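Local structure of yfhH hypothetical protein (Bacillus subtilis, 1SF9) at residues K27-M32 with K71-N76; G107-T110 with E116-L119. The protein is of unknown function but forms a homodimer, belongs to the DUF1811 family and is a putative transcriptional regulator. All blocks are in the same frame, centred on the assembly; numbering follows the deposited sequence.

Interaction 1 (K27-M32 with K71-N76)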
loop_
_atom_site.group_PDB
_atom_site.type_symbol
_atom_site.label_atom_id
_atom_site.label_comp_id
_atom_site.label_asym_id
_atom_site.label_seq_id
_atom_site.Cartn_x
_atom_site.Cartn_y
_atom_site.Cartn_z
ATOM N N LYS A 27 -7.696 -5.699 -8.927
ATOM C CA LYS A 27 -8.866 -6.519 -9.238
ATOM C C LYS A 27 -8.643 -7.926 -8.694
ATOM O O LYS A 27 -9.532 -8.539 -8.101
ATOM C CB LYS A 27 -9.065 -6.572 -10.759
ATOM C CG LYS A 27 -10.284 -7.353 -11.240
ATOM C CD LYS A 27 -10.331 -7.333 -12.763
ATOM C CE LYS A 27 -11.500 -8.132 -13.323
ATOM N NZ LYS A 27 -12.805 -7.544 -12.908
ATOM N N ARG A 28 -7.441 -8.433 -8.902
ATOM C CA ARG A 28 -7.088 -9.769 -8.453
ATOM C C ARG A 28 -7.146 -9.886 -6.927
ATOM O O ARG A 28 -7.782 -10.792 -6.392
ATOM C CB ARG A 28 -5.688 -10.116 -8.966
ATOM C CG ARG A 28 -5.267 -11.529 -8.707
ATOM C CD ARG A 28 -3.919 -11.825 -9.348
ATOM N NE ARG A 28 -3.375 -13.088 -8.859
ATOM C CZ ARG A 28 -2.261 -13.189 -8.142
ATOM N NH1 ARG A 28 -1.572 -12.101 -7.835
ATOM N NH2 ARG A 28 -1.838 -14.379 -7.730
ATOM N N TYR A 29 -6.502 -8.949 -6.232
ATOM C CA TYR A 29 -6.486 -8.984 -4.767
ATOM C C TYR A 29 -7.873 -8.810 -4.154
ATOM O O TYR A 29 -8.171 -9.389 -3.117
ATOM C CB TYR A 29 -5.572 -7.880 -4.193
ATOM C CG TYR A 29 -4.092 -8.077 -4.427
ATOM C CD1 TYR A 29 -3.171 -7.100 -4.021
ATOM C CD2 TYR A 29 -3.602 -9.242 -5.014
ATOM C CE1 TYR A 29 -1.800 -7.289 -4.194
ATOM C CE2 TYR A 29 -2.246 -9.447 -5.183
ATOM C CZ TYR A 29 -1.347 -8.461 -4.771
ATOM O OH TYR A 29 -0.005 -8.653 -4.932
ATOM N N SER A 30 -8.708 -8.002 -4.794
ATOM C CA SER A 30 -10.050 -7.727 -4.284
ATOM C C SER A 30 -10.928 -8.969 -4.248
ATOM O O SER A 30 -11.923 -9.001 -3.540
ATOM C CB SER A 30 -10.740 -6.657 -5.128
ATOM O OG SER A 30 -11.109 -7.149 -6.416
ATOM N N GLN A 31 -10.546 -9.986 -5.009
ATOM C CA GLN A 31 -11.335 -11.212 -5.086
ATOM C C GLN A 31 -10.721 -12.370 -4.303
ATOM O O GLN A 31 -11.302 -13.458 -4.225
ATOM C CB GLN A 31 -11.506 -11.599 -6.555
ATOM C CG GLN A 31 -12.297 -10.566 -7.362
ATOM C CD GLN A 31 -12.270 -10.840 -8.849
ATOM O OE1 GLN A 31 -11.236 -10.703 -9.505
ATOM N NE2 GLN A 31 -13.414 -11.237 -9.393
ATOM N N MET A 32 -9.560 -12.123 -3.706
ATOM C CA MET A 32 -8.878 -13.149 -2.927
ATOM C C MET A 32 -9.404 -13.309 -1.511
ATOM O O MET A 32 -9.849 -12.352 -0.861
ATOM C CB MET A 32 -7.376 -12.849 -2.811
ATOM C CG MET A 32 -6.538 -13.162 -4.022
ATOM S SD MET A 32 -4.813 -12.771 -3.627
ATOM C CE MET A 32 -4.004 -13.075 -5.228
ATOM N N LYS A 71 -1.012 -6.349 1.646
ATOM C CA LYS A 71 -1.307 -6.221 3.069
ATOM C C LYS A 71 -2.515 -5.320 3.308
ATOM O O LYS A 71 -3.263 -5.528 4.254
ATOM C CB LYS A 71 -0.101 -5.650 3.832
ATOM C CG LYS A 71 1.004 -6.673 4.056
ATOM C CD LYS A 71 2.158 -6.105 4.890
ATOM C CE LYS A 71 3.222 -7.184 5.085
ATOM N NZ LYS A 71 4.425 -6.702 5.847
ATOM N N ALA A 72 -2.708 -4.318 2.461
ATOM C CA ALA A 72 -3.856 -3.437 2.672
ATOM C C ALA A 72 -5.165 -4.206 2.439
ATOM O O ALA A 72 -6.183 -3.881 3.032
ATOM C CB ALA A 72 -3.758 -2.204 1.760
ATOM N N TYR A 73 -5.133 -5.232 1.590
ATOM C CA TYR A 73 -6.336 -6.020 1.327
ATOM C C TYR A 73 -6.698 -6.977 2.444
ATOM O O TYR A 73 -7.817 -7.482 2.485
ATOM C CB TYR A 73 -6.211 -6.773 -0.005
ATOM C CG TYR A 73 -6.492 -5.890 -1.199
ATOM C CD1 TYR A 73 -5.466 -5.131 -1.791
ATOM C CD2 TYR A 73 -7.788 -5.759 -1.714
ATOM C CE1 TYR A 73 -5.727 -4.267 -2.844
ATOM C CE2 TYR A 73 -8.053 -4.901 -2.779
ATOM C CZ TYR A 73 -7.014 -4.155 -3.334
ATOM O OH TYR A 73 -7.301 -3.283 -4.346
ATOM N N LEU A 74 -5.757 -7.233 3.349
ATOM C CA LEU A 74 -6.007 -8.100 4.503
ATOM C C LEU A 74 -6.676 -7.320 5.620
ATOM O O LEU A 74 -7.351 -7.887 6.474
ATOM C CB LEU A 74 -4.697 -8.646 5.055
ATOM C CG LEU A 74 -4.132 -9.884 4.371
ATOM C CD1 LEU A 74 -2.772 -10.204 4.990
ATOM C CD2 LEU A 74 -5.095 -11.064 4.568
ATOM N N LEU A 75 -6.473 -6.005 5.618
ATOM C CA LEU A 75 -7.031 -5.148 6.648
ATOM C C LEU A 75 -8.497 -4.798 6.385
ATOM O O LEU A 75 -9.034 -5.074 5.310
ATOM C CB LEU A 75 -6.166 -3.888 6.762
ATOM C CG LEU A 75 -4.712 -4.220 7.148
ATOM C CD1 LEU A 75 -3.812 -3.008 6.986
ATOM C CD2 LEU A 75 -4.672 -4.715 8.597
ATOM N N ASN A 76 -9.158 -4.214 7.374
ATOM C CA ASN A 76 -10.557 -3.846 7.212
ATOM C C ASN A 76 -10.632 -2.329 7.216
ATOM O O ASN A 76 -10.304 -1.688 8.210
ATOM C CB ASN A 76 -11.404 -4.410 8.358
ATOM C CG ASN A 76 -12.911 -4.182 8.153
ATOM O OD1 ASN A 76 -13.338 -3.395 7.293
ATOM N ND2 ASN A 76 -13.724 -4.865 8.961
#
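Y29 sets its CB squarely over the middle of the Y73 ring, and the contact between 27-32 and 71-76 centres on these two tyrosines. The methylene lies 3.6 Å from the centroid of the Y73 ring and 11° off the ring normal, a CH-pi contact over the face. The Y29 ring turns one edge toward the same face, its CD1 lying 3.8 Å from CD1 of Y73. The two rings make an offset edge-to-face pair with centroids 5.7 Å apart and planes at 75°. With CG of Y73 anti to the carbonyl carbon (chi1 -80°), the ring leaves helix 57-74 toward helix 17-30. The Y29 ring continues past Y73 toward helix 34-53, where it touches L44 and its OH is hydrogen-bonded to E40, so the phenol end is fixed away from this contact. That buried tyrosine, whose side chain comes to about 4 Å from a bound platinum ion, is the tight side.

Toward S30 the packing thins. CE2 of Y73 comes to 3.8 Å from the backbone N of S30, and the S30 CB is 4.0 Å from the same CE2. S30 is exposed, and its hydroxyl turns back along its own helix, OG donating a 2.7 Å hydrogen bond to K27 O. The Y73 side chain also touches V103, in the turn between strands 94-101 and 104-109, so at this point the helix ends come up against the strand part of the chain. No hydrogen bond crosses between the segments; aromatic and CH-pi contacts carry the join, which therefore depends on the shape and tilt of two rings rather than on paired charges.

Interaction 2 (G107-T110 with E116-L119)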
loop_
_atom_site.group_PDB
_atom_site.type_symbol
_atom_site.label_atom_id
_atom_site.label_comp_id
_atom_site.label_asym_id
_atom_site.label_seq_id
_atom_site.Cartn_x
_atom_site.Cartn_y
_atom_site.Cartn_z
ATOM N N GLY A 107 -6.216 11.724 2.540
ATOM C CA GLY A 107 -6.069 12.653 3.650
ATOM C C GLY A 107 -4.863 13.529 3.403
ATOM O O GLY A 107 -4.548 13.830 2.261
ATOM N N TYR A 108 -4.199 13.959 4.464
ATOM C CA TYR A 108 -3.022 14.796 4.295
ATOM C C TYR A 108 -2.019 14.600 5.430
ATOM O O TYR A 108 -2.352 14.206 6.556
ATOM C CB TYR A 108 -3.406 16.293 4.259
ATOM C CG TYR A 108 -4.176 16.735 5.475
ATOM C CD1 TYR A 108 -5.567 16.564 5.537
ATOM C CD2 TYR A 108 -3.508 17.262 6.592
ATOM C CE1 TYR A 108 -6.292 16.907 6.700
ATOM C CE2 TYR A 108 -4.218 17.607 7.751
ATOM C CZ TYR A 108 -5.602 17.432 7.795
ATOM O OH TYR A 108 -6.307 17.813 8.923
ATOM N N ARG A 109 -0.766 14.867 5.116
ATOM C CA ARG A 109 0.275 14.791 6.130
ATOM C C ARG A 109 0.254 16.113 6.907
ATOM O O ARG A 109 0.011 17.167 6.329
ATOM C CB ARG A 109 1.620 14.629 5.457
ATOM C CG ARG A 109 1.762 13.274 4.771
ATOM C CD ARG A 109 3.107 13.203 4.033
ATOM N NE ARG A 109 3.074 12.034 3.142
ATOM C CZ ARG A 109 3.778 10.924 3.304
ATOM N NH1 ARG A 109 3.624 9.941 2.433
ATOM N NH2 ARG A 109 4.643 10.782 4.304
ATOM N N THR A 110 0.517 16.063 8.213
ATOM C CA THR A 110 0.508 17.301 8.994
ATOM C C THR A 110 1.629 18.231 8.510
ATOM O O THR A 110 1.547 19.446 8.693
ATOM C CB THR A 110 0.652 17.017 10.500
ATOM O OG1 THR A 110 1.877 16.339 10.760
ATOM C CG2 THR A 110 -0.471 16.130 10.980
ATOM N N GLU A 116 -3.901 17.132 -0.471
ATOM C CA GLU A 116 -4.671 15.947 -0.187
ATOM C C GLU A 116 -3.958 14.852 -0.969
ATOM O O GLU A 116 -3.389 15.098 -2.040
ATOM C CB GLU A 116 -6.126 16.139 -0.652
ATOM C CG GLU A 116 -7.075 14.964 -0.386
ATOM C CD GLU A 116 -7.468 14.768 1.081
ATOM O OE1 GLU A 116 -7.167 15.624 1.939
ATOM O OE2 GLU A 116 -8.108 13.735 1.369
ATOM N N GLU A 117 -3.906 13.660 -0.396
ATOM C CA GLU A 117 -3.269 12.557 -1.072
ATOM C C GLU A 117 -3.718 11.210 -0.582
ATOM O O GLU A 117 -4.402 11.111 0.437
ATOM C CB GLU A 117 -1.793 12.676 -0.887
ATOM C CG GLU A 117 -1.427 12.848 0.546
ATOM C CD GLU A 117 -0.096 12.258 0.800
ATOM O OE1 GLU A 117 0.770 12.921 1.409
ATOM O OE2 GLU A 117 0.054 11.113 0.367
ATOM N N ALA A 118 -3.310 10.161 -1.287
ATOM C CA ALA A 118 -3.776 8.839 -0.884
ATOM C C ALA A 118 -2.683 7.888 -0.471
ATOM O O ALA A 118 -1.676 7.796 -1.167
ATOM C CB ALA A 118 -4.541 8.219 -2.025
ATOM N N LEU A 119 -2.900 7.181 0.642
ATOM C CA LEU A 119 -1.957 6.153 1.123
ATOM C C LEU A 119 -2.697 4.855 1.401
ATOM O O LEU A 119 -3.853 4.863 1.841
ATOM C CB LEU A 119 -1.288 6.558 2.441
ATOM C CG LEU A 119 -0.328 7.743 2.402
ATOM C CD1 LEU A 119 0.066 8.122 3.837
ATOM C CD2 LEU A 119 0.898 7.360 1.594
HETATM O O HOH W 1 -0.017 15.504 2.363
#
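G107 and E117 form an antiparallel hydrogen-bonded pair: G107 N donates to E117 O at 2.8 Å, and E117 N returns a bond of 2.7 Å to G107 O. The E116 CA adds a CA-H...O contact to that same carbonyl, G107 O, at 3.2 Å. In the conformer described, the E116 side chain bends back beside G107, its OE1 hydrogen-bonded to S98. These backbone bonds join strands 104-109 and 115-120 of an antiparallel sheet close to the loop linking them, a beta hairpin whose short segments are splayed to 97°. Charge supplies the second tie. R109 NE donates a salt-bridging hydrogen bond to E117 OE1 at 3.0 Å, from the syn side and somewhat out of the carboxylate plane, with OE1 in the guanidinium plane, while NH2 forms a salt bridge with D93. A water accepts from R109 N and lies 2.9 Å from E117 OE1 as well, linking the backbone to the carboxylate. A leucine at R109 would probably leave both E117 and D93 without their cationic partner. In van der Waals contact, a methyl of L119, CD2, lies 3.8 Å from R109 NH1, and the L119 side chain also touches F95.

Overall arrangement
Interaction 1 is the more buried of the two and lies within the helical half of the chain, joining helix 17-30 to helix 57-74. Interaction 2 is a surface contact that holds neighbouring strands at one side of the sheet. They share no element; their centres are 21 Å apart, and their nearest atoms stay about 7 Å from one another. The chemistry follows the place: stacked aromatic groups between helices far apart in sequence, but backbone pairing, one salt bridge and a bridging water between strands only a few residues apart. Both belong to the DUF1811 part of the chain, interaction 1 closing before interaction 2 opens.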